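Local coordinates for hypothetical protein SA0798 (Staphylococcus aureus subsp. aureus N315, PDB 1XG8) that is of unknown function but adopts a thioredoxin-like fold and belongs to the DUF1462 family, so a thiol redox role is conceivable though unproven, at residues Q36-R41 / K98-F103; P44-K49 / R102-K107; L67-R72 / Y80-M85. All blocks are in the same frame, centred on the assembly; numbering follows the deposited sequence.

Interaction 1: Q36-R41 / K98-F103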
loop_
_atom_site.group_PDB
_atom_site.type_symbol
_atom_site.label_atom_id
_atom_site.label_comp_id
_atom_site.label_asym_id
_atom_site.label_seq_id
_atom_site.Cartn_x
_atom_site.Cartn_y
_atom_site.Cartn_z
ATOM N N GLN A 36 4.568 -5.530 6.255
ATOM C CA GLN A 36 4.476 -6.973 6.382
ATOM C C GLN A 36 4.365 -7.487 7.815
ATOM O O GLN A 36 3.436 -8.225 8.131
ATOM C CB GLN A 36 5.645 -7.633 5.637
ATOM C CG GLN A 36 5.399 -7.719 4.126
ATOM C CD GLN A 36 6.664 -7.693 3.282
ATOM O OE1 GLN A 36 7.443 -6.748 3.347
ATOM N NE2 GLN A 36 6.862 -8.725 2.470
ATOM N N PRO A 37 5.290 -7.100 8.710
ATOM C CA PRO A 37 5.202 -7.583 10.093
ATOM C C PRO A 37 3.991 -7.005 10.794
ATOM O O PRO A 37 3.310 -7.689 11.539
ATOM C CB PRO A 37 6.503 -7.092 10.722
ATOM C CG PRO A 37 7.428 -7.004 9.570
ATOM C CD PRO A 37 6.556 -6.383 8.505
ATOM N N LEU A 38 3.740 -5.727 10.550
ATOM C CA LEU A 38 2.608 -5.031 11.140
ATOM C C LEU A 38 1.315 -5.832 10.998
ATOM O O LEU A 38 0.655 -6.146 11.981
ATOM C CB LEU A 38 2.429 -3.677 10.455
ATOM C CG LEU A 38 1.281 -2.793 10.942
ATOM C CD1 LEU A 38 1.608 -2.265 12.329
ATOM C CD2 LEU A 38 1.063 -1.642 9.962
ATOM N N LEU A 39 0.958 -6.158 9.762
ATOM C CA LEU A 39 -0.271 -6.888 9.499
ATOM C C LEU A 39 -0.246 -8.315 10.027
ATOM O O LEU A 39 -1.261 -8.815 10.523
ATOM C CB LEU A 39 -0.560 -6.887 8.002
ATOM C CG LEU A 39 -0.624 -5.499 7.378
ATOM C CD1 LEU A 39 -1.068 -5.636 5.937
ATOM C CD2 LEU A 39 -1.582 -4.613 8.157
ATOM N N LYS A 40 0.906 -8.972 9.918
ATOM C CA LYS A 40 1.045 -10.340 10.405
ATOM C C LYS A 40 0.774 -10.395 11.908
ATOM O O LYS A 40 0.331 -11.414 12.442
ATOM C CB LYS A 40 2.456 -10.862 10.126
ATOM C CG LYS A 40 2.763 -12.193 10.813
ATOM C CD LYS A 40 4.217 -12.611 10.635
ATOM C CE LYS A 40 5.173 -11.562 11.188
ATOM N NZ LYS A 40 4.863 -11.230 12.610
ATOM N N ARG A 41 1.031 -9.280 12.582
ATOM C CA ARG A 41 0.845 -9.183 14.022
ATOM C C ARG A 41 -0.554 -8.742 14.453
ATOM O O ARG A 41 -1.131 -9.309 15.378
ATOM C CB ARG A 41 1.897 -8.231 14.590
ATOM C CG ARG A 41 1.711 -7.839 16.042
ATOM C CD ARG A 41 2.974 -7.167 16.545
ATOM N NE ARG A 41 3.419 -6.092 15.659
ATOM C CZ ARG A 41 4.678 -5.917 15.260
ATOM N NH1 ARG A 41 5.630 -6.751 15.662
ATOM N NH2 ARG A 41 4.990 -4.904 14.458
ATOM N N LYS A 98 -2.692 4.081 11.731
ATOM C CA LYS A 98 -4.143 4.061 11.872
ATOM C C LYS A 98 -4.847 3.996 10.525
ATOM O O LYS A 98 -5.909 3.386 10.416
ATOM C CB LYS A 98 -4.625 5.291 12.636
ATOM C CG LYS A 98 -4.286 5.259 14.116
ATOM C CD LYS A 98 -4.944 4.072 14.820
ATOM C CE LYS A 98 -4.462 3.940 16.262
ATOM N NZ LYS A 98 -4.715 5.175 17.047
ATOM N N GLN A 99 -4.269 4.628 9.506
ATOM C CA GLN A 99 -4.853 4.601 8.166
ATOM C C GLN A 99 -4.915 3.158 7.669
ATOM O O GLN A 99 -5.904 2.736 7.063
ATOM C CB GLN A 99 -4.008 5.394 7.176
ATOM C CG GLN A 99 -3.821 6.837 7.513
ATOM C CD GLN A 99 -3.220 7.591 6.353
ATOM O OE1 GLN A 99 -3.863 7.742 5.307
ATOM N NE2 GLN A 99 -1.979 8.052 6.513
ATOM N N ILE A 100 -3.841 2.415 7.915
ATOM C CA ILE A 100 -3.775 1.029 7.511
ATOM C C ILE A 100 -4.754 0.192 8.333
ATOM O O ILE A 100 -5.529 -0.586 7.776
ATOM C CB ILE A 100 -2.365 0.432 7.717
ATOM C CG1 ILE A 100 -1.302 1.336 7.088
ATOM C CG2 ILE A 100 -2.319 -0.970 7.118
ATOM C CD1 ILE A 100 -1.538 1.632 5.655
ATOM N N THR A 101 -4.730 0.349 9.652
ATOM C CA THR A 101 -5.613 -0.447 10.499
ATOM C C THR A 101 -7.091 -0.104 10.360
ATOM O O THR A 101 -7.938 -1.000 10.272
ATOM C CB THR A 101 -5.200 -0.358 11.996
ATOM O OG1 THR A 101 -5.207 1.008 12.430
ATOM C CG2 THR A 101 -3.817 -0.962 12.190
ATOM N N ARG A 102 -7.411 1.180 10.329
ATOM C CA ARG A 102 -8.804 1.561 10.200
ATOM C C ARG A 102 -9.399 1.117 8.871
ATOM O O ARG A 102 -10.592 0.859 8.782
ATOM C CB ARG A 102 -8.960 3.070 10.390
ATOM C CG ARG A 102 -8.735 3.502 11.829
ATOM C CD ARG A 102 -8.894 4.994 12.018
ATOM N NE ARG A 102 -8.650 5.370 13.409
ATOM C CZ ARG A 102 -8.746 6.608 13.886
ATOM N NH1 ARG A 102 -9.083 7.612 13.086
ATOM N NH2 ARG A 102 -8.514 6.845 15.172
ATOM N N PHE A 103 -8.570 1.028 7.840
ATOM C CA PHE A 103 -9.045 0.593 6.529
ATOM C C PHE A 103 -9.450 -0.884 6.605
ATOM O O PHE A 103 -10.491 -1.280 6.094
ATOM C CB PHE A 103 -7.952 0.772 5.472
ATOM C CG PHE A 103 -8.383 0.390 4.079
ATOM C CD1 PHE A 103 -9.049 1.304 3.269
ATOM C CD2 PHE A 103 -8.138 -0.894 3.582
ATOM C CE1 PHE A 103 -9.466 0.948 1.975
ATOM C CE2 PHE A 103 -8.552 -1.261 2.290
ATOM C CZ PHE A 103 -9.218 -0.335 1.484
#
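Leu39 and Ile100 make the tight part of this helix-to-helix contact: Leu39 CD2 lies 3.9 Å from Ile100 CG2, the two side chains crossing at about a right angle. The pair illustrates how two helices can be joined, at one point of a core, by a few methyl groups. The closest alpha carbons, Leu39 CA and Thr101 CA, are 8.4 Å apart, and branched apolar side chains bridge the interval. Ile100 supplies its short branch, because CG2 stands opposite the backbone N across the CA-CB bond while CG1, with chi1 at -51°, swings to the N side. Leu39 reaches across with its CD2 methyl, although its CB does not point straight at the other helix.

A looser touch accompanies this one. Leu38 CD2 approaches the same Ile100 CG2 only to 4.5 Å, so a single methyl of Ile100 faces both leucines. Thr101 stays further back from the leucines and packs on Tyr43. All three touching residues are buried, and the contact is wholly apolar. The solvent side is of another character: Lys40 and Arg41 of one helix and Lys98 and Arg102 of the other are exposed and contribute nothing to the packing.

Helices 28-42 and 97-110 thus lie side by side on the same face of the sheet. Leu39 leans on Phe48 and Tyr50 of strand 48-54, while Ile100 rests on Ile83 of strand 82-85 and Val90 of strand 88-92.

Interaction 2: P44-K49 / R102-K107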
loop_
_atom_site.group_PDB
_atom_site.type_symbol
_atom_site.label_atom_id
_atom_site.label_comp_id
_atom_site.label_asym_id
_atom_site.label_seq_id
_atom_site.Cartn_x
_atom_site.Cartn_y
_atom_site.Cartn_z
ATOM N N PRO A 44 -3.476 -11.667 12.438
ATOM C CA PRO A 44 -2.914 -13.019 12.392
ATOM C C PRO A 44 -3.709 -13.989 11.539
ATOM O O PRO A 44 -3.136 -14.851 10.875
ATOM C CB PRO A 44 -2.921 -13.447 13.854
ATOM C CG PRO A 44 -2.889 -12.160 14.597
ATOM C CD PRO A 44 -3.837 -11.320 13.822
ATOM N N ASN A 45 -5.029 -13.843 11.556
ATOM C CA ASN A 45 -5.884 -14.750 10.808
ATOM C C ASN A 45 -6.189 -14.330 9.386
ATOM O O ASN A 45 -6.937 -15.011 8.691
ATOM C CB ASN A 45 -7.195 -14.977 11.562
ATOM C CG ASN A 45 -6.969 -15.499 12.971
ATOM O OD1 ASN A 45 -6.292 -16.510 13.168
ATOM N ND2 ASN A 45 -7.536 -14.809 13.959
ATOM N N ILE A 46 -5.626 -13.215 8.941
ATOM C CA ILE A 46 -5.875 -12.780 7.572
ATOM C C ILE A 46 -4.630 -13.071 6.761
ATOM O O ILE A 46 -3.521 -12.948 7.265
ATOM C CB ILE A 46 -6.201 -11.267 7.496
ATOM C CG1 ILE A 46 -7.437 -10.959 8.347
ATOM C CG2 ILE A 46 -6.448 -10.853 6.043
ATOM C CD1 ILE A 46 -7.880 -9.513 8.278
ATOM N N SER A 47 -4.810 -13.488 5.516
ATOM C CA SER A 47 -3.676 -13.767 4.665
ATOM C C SER A 47 -3.485 -12.621 3.679
ATOM O O SER A 47 -4.428 -12.169 3.030
ATOM C CB SER A 47 -3.864 -15.100 3.926
ATOM O OG SER A 47 -5.027 -15.097 3.119
ATOM N N PHE A 48 -2.249 -12.145 3.599
ATOM C CA PHE A 48 -1.883 -11.050 2.716
ATOM C C PHE A 48 -0.758 -11.517 1.829
ATOM O O PHE A 48 0.050 -12.342 2.230
ATOM C CB PHE A 48 -1.375 -9.845 3.524
ATOM C CG PHE A 48 -2.412 -9.215 4.408
ATOM C CD1 PHE A 48 -3.397 -8.394 3.872
ATOM C CD2 PHE A 48 -2.419 -9.459 5.778
ATOM C CE1 PHE A 48 -4.369 -7.831 4.689
ATOM C CE2 PHE A 48 -3.389 -8.899 6.597
ATOM C CZ PHE A 48 -4.361 -8.088 6.053
ATOM N N LYS A 49 -0.716 -10.989 0.617
ATOM C CA LYS A 49 0.351 -11.302 -0.322
ATOM C C LYS A 49 0.902 -9.921 -0.663
ATOM O O LYS A 49 0.143 -9.020 -1.022
ATOM C CB LYS A 49 -0.198 -12.013 -1.569
ATOM C CG LYS A 49 -1.346 -11.287 -2.262
ATOM C CD LYS A 49 -1.850 -12.045 -3.486
ATOM C CE LYS A 49 -2.370 -13.426 -3.107
ATOM N NZ LYS A 49 -2.923 -14.158 -4.288
ATOM N N ARG A 102 -7.411 1.180 10.329
ATOM C CA ARG A 102 -8.804 1.561 10.200
ATOM C C ARG A 102 -9.399 1.117 8.871
ATOM O O ARG A 102 -10.592 0.859 8.782
ATOM C CB ARG A 102 -8.960 3.070 10.390
ATOM C CG ARG A 102 -8.735 3.502 11.829
ATOM C CD ARG A 102 -8.894 4.994 12.018
ATOM N NE ARG A 102 -8.650 5.370 13.409
ATOM C CZ ARG A 102 -8.746 6.608 13.886
ATOM N NH1 ARG A 102 -9.083 7.612 13.086
ATOM N NH2 ARG A 102 -8.514 6.845 15.172
ATOM N N PHE A 103 -8.570 1.028 7.840
ATOM C CA PHE A 103 -9.045 0.593 6.529
ATOM C C PHE A 103 -9.450 -0.884 6.605
ATOM O O PHE A 103 -10.491 -1.280 6.094
ATOM C CB PHE A 103 -7.952 0.772 5.472
ATOM C CG PHE A 103 -8.383 0.390 4.079
ATOM C CD1 PHE A 103 -9.049 1.304 3.269
ATOM C CD2 PHE A 103 -8.138 -0.894 3.582
ATOM C CE1 PHE A 103 -9.466 0.948 1.975
ATOM C CE2 PHE A 103 -8.552 -1.261 2.290
ATOM C CZ PHE A 103 -9.218 -0.335 1.484
ATOM N N ILE A 104 -8.620 -1.698 7.248
ATOM C CA ILE A 104 -8.911 -3.119 7.391
ATOM C C ILE A 104 -10.026 -3.342 8.411
ATOM O O ILE A 104 -10.992 -4.064 8.136
ATOM C CB ILE A 104 -7.653 -3.899 7.827
ATOM C CG1 ILE A 104 -6.621 -3.871 6.703
ATOM C CG2 ILE A 104 -8.012 -5.346 8.172
ATOM C CD1 ILE A 104 -5.315 -4.508 7.088
ATOM N N ASP A 105 -9.895 -2.719 9.583
ATOM C CA ASP A 105 -10.908 -2.845 10.636
ATOM C C ASP A 105 -12.296 -2.528 10.112
ATOM O O ASP A 105 -13.262 -3.229 10.416
ATOM C CB ASP A 105 -10.594 -1.907 11.796
ATOM C CG ASP A 105 -9.385 -2.345 12.577
ATOM O OD1 ASP A 105 -8.870 -3.460 12.312
ATOM O OD2 ASP A 105 -8.951 -1.581 13.465
ATOM N N GLN A 106 -12.386 -1.462 9.328
ATOM C CA GLN A 106 -13.650 -1.048 8.753
ATOM C C GLN A 106 -14.253 -2.198 7.957
ATOM O O GLN A 106 -15.461 -2.420 8.014
ATOM C CB GLN A 106 -13.441 0.171 7.852
ATOM C CG GLN A 106 -14.714 0.744 7.263
ATOM C CD GLN A 106 -15.366 -0.189 6.264
ATOM O OE1 GLN A 106 -14.690 -0.784 5.416
ATOM N NE2 GLN A 106 -16.686 -0.319 6.346
ATOM N N LYS A 107 -13.414 -2.926 7.220
ATOM C CA LYS A 107 -13.879 -4.063 6.421
ATOM C C LYS A 107 -14.364 -5.209 7.307
ATOM O O LYS A 107 -15.442 -5.760 7.086
ATOM C CB LYS A 107 -12.757 -4.557 5.503
ATOM C CG LYS A 107 -12.693 -3.843 4.163
ATOM C CD LYS A 107 -11.366 -4.101 3.475
ATOM C CE LYS A 107 -11.480 -4.005 1.962
ATOM N NZ LYS A 107 -12.250 -2.827 1.517
#
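The backbone bond from Gln106 N to Arg102 O, 3.0 Å long, closes a helical turn, and that turn carries Ile104 toward Ile46 and Phe48. Here the polar groups of the backbone serve the helix itself, and the contact is left to hydrocarbon. Ile104 is a worked example of a beta-branched residue that serves two neighbours with two separate branches. Its CG2 methyl lies 4.2 Å from Ile46 CD1, the two isoleucines sliding past each other in opposite directions. The longer branch runs on fully extended (chi2 175°) and brings Ile104 CD1 to 3.8 Å from Phe48 CZ, meeting the far end of the ring obliquely.

The two residues on the strand side also pack on each other. Ile46 CG2 sits 3.4 Å above the plane of the Phe48 ring, displaced toward its rim, and so helps fix how the ring is turned. Meanwhile the CG1 branch of Ile46 stretches out, with chi2 at -177°, to present its terminal methyl to the helix. Ile46 and Ile104 are buried and Phe48 is partly exposed. Two polar bonds lie near by: Asp105 OD1 hydrogen-bonds to Tyr43 OH, and Lys107 NZ forms a salt bridge with Glu88 OE1.

The contact joins the middle of helix 97-110 to the chain entering strand 48-54, at one edge of the sheet. Phe48 lies on Val10 of strand 8-14, and Met85 of strand 82-85 touches both Phe48 and Ile104, so that strands 8-14 and 82-85 also border the contact.

Interaction 3: L67-R72 / Y80-M85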
loop_
_atom_site.group_PDB
_atom_site.type_symbol
_atom_site.label_atom_id
_atom_site.label_comp_id
_atom_site.label_asym_id
_atom_site.label_seq_id
_atom_site.Cartn_x
_atom_site.Cartn_y
_atom_site.Cartn_z
ATOM N N LEU A 67 -0.839 0.283 -13.456
ATOM C CA LEU A 67 -0.638 1.386 -14.372
ATOM C C LEU A 67 -1.497 2.583 -13.985
ATOM O O LEU A 67 -1.065 3.727 -14.090
ATOM C CB LEU A 67 -0.943 0.919 -15.801
ATOM C CG LEU A 67 -0.557 1.913 -16.893
ATOM C CD1 LEU A 67 -1.645 2.962 -17.021
ATOM C CD2 LEU A 67 0.793 2.562 -16.559
ATOM N N GLN A 68 -2.709 2.310 -13.522
ATOM C CA GLN A 68 -3.631 3.357 -13.110
ATOM C C GLN A 68 -3.112 4.191 -11.943
ATOM O O GLN A 68 -3.246 5.415 -11.950
ATOM C CB GLN A 68 -4.979 2.747 -12.743
ATOM C CG GLN A 68 -5.876 3.673 -11.942
ATOM C CD GLN A 68 -7.316 3.211 -11.954
ATOM O OE1 GLN A 68 -8.000 3.314 -12.980
ATOM N NE2 GLN A 68 -7.784 2.681 -10.820
ATOM N N PHE A 69 -2.536 3.537 -10.937
ATOM C CA PHE A 69 -1.994 4.257 -9.781
ATOM C C PHE A 69 -0.654 4.923 -10.116
ATOM O O PHE A 69 -0.388 6.061 -9.705
ATOM C CB PHE A 69 -1.808 3.304 -8.601
ATOM C CG PHE A 69 -3.088 2.928 -7.926
ATOM C CD1 PHE A 69 -3.835 3.889 -7.250
ATOM C CD2 PHE A 69 -3.541 1.616 -7.949
ATOM C CE1 PHE A 69 -5.011 3.549 -6.606
ATOM C CE2 PHE A 69 -4.719 1.263 -7.307
ATOM C CZ PHE A 69 -5.455 2.232 -6.632
ATOM N N ILE A 70 0.182 4.199 -10.862
ATOM C CA ILE A 70 1.486 4.703 -11.270
ATOM C C ILE A 70 1.317 6.003 -12.051
ATOM O O ILE A 70 2.153 6.900 -11.973
ATOM C CB ILE A 70 2.221 3.680 -12.145
ATOM C CG1 ILE A 70 2.490 2.411 -11.332
ATOM C CG2 ILE A 70 3.521 4.286 -12.664
ATOM C CD1 ILE A 70 3.176 1.308 -12.103
ATOM N N GLU A 71 0.220 6.096 -12.797
ATOM C CA GLU A 71 -0.079 7.282 -13.588
ATOM C C GLU A 71 -0.336 8.490 -12.677
ATOM O O GLU A 71 0.184 9.585 -12.910
ATOM C CB GLU A 71 -1.311 7.027 -14.470
ATOM C CG GLU A 71 -1.139 5.941 -15.542
ATOM C CD GLU A 71 -0.729 6.480 -16.922
ATOM O OE1 GLU A 71 -0.503 5.658 -17.845
ATOM O OE2 GLU A 71 -0.638 7.720 -17.091
ATOM N N ARG A 72 -1.132 8.281 -11.631
ATOM C CA ARG A 72 -1.469 9.355 -10.695
ATOM C C ARG A 72 -0.242 9.836 -9.938
ATOM O O ARG A 72 -0.145 11.001 -9.561
ATOM C CB ARG A 72 -2.517 8.859 -9.708
ATOM C CG ARG A 72 -3.406 7.821 -10.326
ATOM C CD ARG A 72 -4.512 7.401 -9.399
ATOM N NE ARG A 72 -5.415 8.505 -9.119
ATOM C CZ ARG A 72 -6.598 8.352 -8.543
ATOM N NH1 ARG A 72 -6.996 7.137 -8.198
ATOM N NH2 ARG A 72 -7.377 9.403 -8.323
ATOM N N TYR A 80 4.260 8.815 -3.168
ATOM C CA TYR A 80 4.680 7.451 -2.898
ATOM C C TYR A 80 5.659 7.528 -1.723
ATOM O O TYR A 80 6.306 8.555 -1.509
ATOM C CB TYR A 80 5.316 6.815 -4.140
ATOM C CG TYR A 80 6.630 7.430 -4.538
ATOM C CD1 TYR A 80 7.819 7.059 -3.902
ATOM C CD2 TYR A 80 6.688 8.399 -5.534
ATOM C CE1 TYR A 80 9.027 7.637 -4.249
ATOM C CE2 TYR A 80 7.893 8.987 -5.887
ATOM C CZ TYR A 80 9.057 8.599 -5.240
ATOM O OH TYR A 80 10.243 9.184 -5.595
ATOM N N PRO A 81 5.773 6.446 -0.938
ATOM C CA PRO A 81 5.043 5.181 -1.103
ATOM C C PRO A 81 3.526 5.293 -1.199
ATOM O O PRO A 81 2.913 6.120 -0.539
ATOM C CB PRO A 81 5.466 4.377 0.127
ATOM C CG PRO A 81 5.716 5.450 1.158
ATOM C CD PRO A 81 6.495 6.464 0.347
ATOM N N LEU A 82 2.939 4.458 -2.052
ATOM C CA LEU A 82 1.492 4.401 -2.200
ATOM C C LEU A 82 1.116 2.973 -1.823
ATOM O O LEU A 82 1.712 2.015 -2.320
ATOM C CB LEU A 82 1.059 4.688 -3.642
ATOM C CG LEU A 82 -0.427 4.448 -3.968
ATOM C CD1 LEU A 82 -1.307 5.484 -3.297
ATOM C CD2 LEU A 82 -0.621 4.514 -5.474
ATOM N N ILE A 83 0.150 2.836 -0.923
ATOM C CA ILE A 83 -0.296 1.524 -0.494
ATOM C C ILE A 83 -1.691 1.243 -1.023
ATOM O O ILE A 83 -2.568 2.105 -0.954
ATOM C CB ILE A 83 -0.359 1.416 1.054
ATOM C CG1 ILE A 83 1.014 1.701 1.663
ATOM C CG2 ILE A 83 -0.836 0.026 1.455
ATOM C CD1 ILE A 83 1.143 1.345 3.131
ATOM N N THR A 84 -1.890 0.053 -1.581
ATOM C CA THR A 84 -3.216 -0.340 -2.052
ATOM C C THR A 84 -3.450 -1.771 -1.603
ATOM O O THR A 84 -2.510 -2.557 -1.507
ATOM C CB THR A 84 -3.384 -0.289 -3.601
ATOM O OG1 THR A 84 -2.498 -1.224 -4.211
ATOM C CG2 THR A 84 -3.123 1.108 -4.138
ATOM N N MET A 85 -4.698 -2.096 -1.288
ATOM C CA MET A 85 -5.053 -3.453 -0.871
ATOM C C MET A 85 -6.221 -3.899 -1.730
ATOM O O MET A 85 -7.305 -3.318 -1.671
ATOM C CB MET A 85 -5.445 -3.512 0.602
ATOM C CG MET A 85 -5.850 -4.922 1.041
ATOM S SD MET A 85 -6.178 -5.086 2.809
ATOM C CE MET A 85 -7.759 -4.295 2.932
#
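Helix 64-74 passes over strand 82-85 with the alpha carbons of Phe69 and Leu82 the nearest pair, at 8.3 Å. The strand is extended, and its residues alternate: Leu82 and Thr84 point toward this helix, whereas Ile83 and Met85 emerge on the other face of the sheet. Phe69 alone reaches across from the helix, its CB directed at the strand and its ring lying against both residues. Leu82 CD2 meets the root of that side chain, 3.6 Å from Phe69 CB, and touches the ring obliquely. Thr84 approaches the ring itself in a CH-pi contact: its CG2 methyl lies 3.6 Å from the Phe69 ring centroid, 17° off the normal. With chi1 at 63°, the threonine turns CG2 to the N side of its backbone, where it meets the ring face.

Such a helix laid on the sheet opposite two others belongs to the thioredoxin fold. So does the cis peptide bond before Pro81, just ahead of the strand. In thioredoxins the cis-proline lies beside the redox-active cysteines; consistent with this, Tyr80 touches Cys19 and hydrogen-bonds through OH to Val17 O.

Leu82 and Thr84 also pack on Tyr13 of strand 8-14, the antiparallel neighbour of strand 82-85, and Ile70 touches the same tyrosine. One turn on from Phe69, Arg72 forms a salt bridge through NH2 to Glu77 OE2, in the loop leading to the strand.

All three contacts are apolar and buried, but they belong to two layers of an alpha-beta-alpha sandwich. Interactions 1 and 2 use overlapping parts of helix 97-110 on one face of the sheet and merge: Leu39 CB of the first lies 3.7 Å from Phe48 CE2 of the second. Interaction 3 packs the opposite face, nested along the chain within the loops the others close. Strand 82-85 links the layers, since Ile83 and Met85 reach the first face, Ile83 CD1 lying 3.7 Å from Ile100 CD1. Nearest the chain centre, interaction 3 uses an aromatic face; interaction 1 is aliphatic; interaction 2, furthest out, with Phe48 partly exposed, has a hydrogen bond and salt bridge near by.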